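Local structure of DNA replication and repair protein RecF (Caldanaerobacter subterraneus subsp. tengcongensis, 5Z69) at residues G79-R82 / E88-I91. The protein binds ATP and, probably, single-stranded DNA, acting as a recombination mediator of the RecFOR repair pathway with likely roles in replication and the SOS response. Numbering follows the deposited sequence.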
ATOM      1  N   GLY A  79     -29.876 -19.163  23.165  1.00 22.18           N
ATOM      2  CA  GLY A  79     -30.668 -17.974  22.878  1.00 21.73           C
ATOM      3  C   GLY A  79     -31.928 -18.366  22.133  1.00 24.63           C
ATOM      4  O   GLY A  79     -31.918 -19.299  21.313  1.00 22.67           O
ATOM      5  N   LEU A  80     -33.014 -17.655  22.411  1.00 19.57           N
ATOM      6  CA  LEU A  80     -34.233 -17.791  21.618  1.00 18.75           C
ATOM      7  C   LEU A  80     -34.397 -16.476  20.865  1.00 24.55           C
ATOM      8  O   LEU A  80     -34.443 -15.408  21.456  1.00 26.67           O
ATOM      9  CB  LEU A  80     -35.454 -18.096  22.494  1.00 19.67           C
ATOM     10  CG  LEU A  80     -35.423 -19.370  23.385  1.00 31.29           C
ATOM     11  CD1 LEU A  80     -36.698 -19.522  24.238  1.00 24.91           C
ATOM     12  CD2 LEU A  80     -35.217 -20.647  22.578  1.00 24.43           C
ATOM     13  N   VAL A  81     -34.442 -16.543  19.551  1.00 20.76           N
ATOM     14  CA  VAL A  81     -34.461 -15.306  18.787  1.00 26.13           C
ATOM     15  C   VAL A  81     -35.671 -15.279  17.864  1.00 27.58           C
ATOM     16  O   VAL A  81     -36.220 -16.316  17.481  1.00 26.77           O
ATOM     17  CB  VAL A  81     -33.151 -15.090  17.943  1.00 27.93           C
ATOM     18  CG1 VAL A  81     -31.889 -15.331  18.784  1.00 24.74           C
ATOM     19  CG2 VAL A  81     -33.140 -15.956  16.696  1.00 35.14           C
ATOM     20  N   ARG A  82     -36.118 -14.076  17.554  1.00 28.92           N
ATOM     21  CA  ARG A  82     -37.141 -13.878  16.539  0.56 30.65           C
ATOM     22  C   ARG A  82     -36.464 -13.173  15.366  1.00 29.31           C
ATOM     23  O   ARG A  82     -35.566 -12.360  15.570  1.00 24.55           O
ATOM     24  CB  ARG A  82     -38.315 -13.064  17.098  0.56 30.86           C
ATOM     25  CG  ARG A  82     -39.429 -12.782  16.099  0.56 30.64           C
ATOM     26  CD  ARG A  82     -40.707 -12.317  16.786  0.56 31.24           C
ATOM     27  NE  ARG A  82     -41.826 -12.321  15.841  0.56 36.64           N
ATOM     28  CZ  ARG A  82     -43.087 -12.041  16.155  0.56 28.82           C
ATOM     29  NH1 ARG A  82     -43.415 -11.717  17.389  0.56 23.32           N
ATOM     30  NH2 ARG A  82     -44.019 -12.066  15.222  0.56 24.06           N
ATOM     31  N   GLU A  88     -39.790 -18.030  16.180  1.00 27.03           N
ATOM     32  CA  GLU A  88     -38.783 -18.408  17.178  1.00 33.48           C
ATOM     33  C   GLU A  88     -37.715 -19.324  16.588  1.00 22.56           C
ATOM     34  O   GLU A  88     -38.023 -20.257  15.865  1.00 26.03           O
ATOM     35  CB  GLU A  88     -39.433 -19.072  18.402  1.00 35.18           C
ATOM     36  CG  GLU A  88     -38.432 -19.318  19.550  1.00 33.36           C
ATOM     37  CD  GLU A  88     -39.084 -19.528  20.914  1.00 29.89           C
ATOM     38  OE1 GLU A  88     -38.854 -20.590  21.523  1.00 34.08           O
ATOM     39  OE2 GLU A  88     -39.796 -18.620  21.400  1.00 33.14           O
ATOM     40  N   LYS A  89     -36.453 -19.023  16.865  1.00 30.78           N
ATOM     41  CA  LYS A  89     -35.363 -19.897  16.453  1.00 25.79           C
ATOM     42  C   LYS A  89     -34.465 -20.112  17.662  1.00 31.62           C
ATOM     43  O   LYS A  89     -34.035 -19.150  18.321  1.00 23.01           O
ATOM     44  CB  LYS A  89     -34.575 -19.309  15.272  1.00 26.96           C
ATOM     45  CG  LYS A  89     -33.233 -20.018  14.975  1.00 27.56           C
ATOM     46  CD  LYS A  89     -32.512 -19.394  13.761  1.00 22.00           C
ATOM     47  CE  LYS A  89     -33.158 -19.870  12.459  1.00 26.00           C
ATOM     48  NZ  LYS A  89     -32.635 -19.142  11.266  1.00 29.75           N
ATOM     49  N   LYS A  90     -34.238 -21.381  17.982  1.00 24.27           N
ATOM     50  CA  LYS A  90     -33.378 -21.734  19.110  1.00 21.54           C
ATOM     51  C   LYS A  90     -31.939 -21.874  18.646  1.00 22.48           C
ATOM     52  O   LYS A  90     -31.644 -22.620  17.710  1.00 28.77           O
ATOM     53  CB  LYS A  90     -33.857 -23.043  19.790  1.00 19.66           C
ATOM     54  CG  LYS A  90     -33.063 -23.362  21.096  1.00 24.98           C
ATOM     55  CD  LYS A  90     -33.208 -24.834  21.570  1.00 31.08           C
ATOM     56  CE  LYS A  90     -34.637 -25.235  21.777  1.00 38.88           C
ATOM     57  NZ  LYS A  90     -34.729 -26.643  22.286  1.00 40.08           N
ATOM     58  N   ILE A  91     -31.034 -21.152  19.290  1.00 21.50           N
ATOM     59  CA  ILE A  91     -29.634 -21.262  18.934  1.00 19.35           C
ATOM     60  C   ILE A  91     -28.846 -21.671  20.155  1.00 20.24           C
ATOM     61  O   ILE A  91     -28.818 -20.953  21.165  1.00 23.58           O
ATOM     62  CB  ILE A  91     -29.067 -19.919  18.381  1.00 14.65           C
ATOM     63  CG1 ILE A  91     -29.890 -19.427  17.178  1.00 19.59           C
ATOM     64  CG2 ILE A  91     -27.550 -20.052  18.031  1.00 18.78           C
ATOM     65  CD1 ILE A  91     -29.323 -18.079  16.616  1.00 21.21           C
TER
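Gly79 and Ile91 face each other as an antiparallel hydrogen-bonded pair, each donating its backbone N-H to the other's carbonyl oxygen; the bond from Ile91 N to Gly79 O, 2.9 Å long, is nearly straight (176° at the hydrogen). Leu80 follows in a non-hydrogen-bonded pair with Lys90, and its backbone hydrogen-bonds instead to Lys11 and Glu12 of strand 9-16. The Leu80 and Lys90 side chains run alongside each other, Leu80 CD2 resting 3.8 Å from Lys90 CG before the lysine bends away at chi3. The other methyl, Leu80 CD1, approaches Glu88 OE1 at 3.6 Å; CG of Glu88 stands anti to its backbone N (chi1 -173°), and the extended chain brings the carboxylate obliquely across the end of Leu80, while OE2 forms a salt bridge with Lys11 NZ. Val81 restores the two-bond pattern with Lys89, whose N sits 2.8 Å from Val81 O, while Glu88 CA closes on the same oxygen at 3.3 Å in a CA-H...O contact. On the buried face Val81 CG2 packs 3.9 Å from Lys89 CB, and CG1 makes a looser apolar contact with Ile91 CD1 at 4.3 Å. The end of Lys89 leaves the strand pair, NZ hydrogen-bonding to His119 ND1, and Phe120 covers Val81 and Ile91. With the short turn joining strands 74-83 and 86-96, this antiparallel pairing makes a beta hairpin at the middle of the six-stranded sheet in RecF's ABC-type ATPase fold.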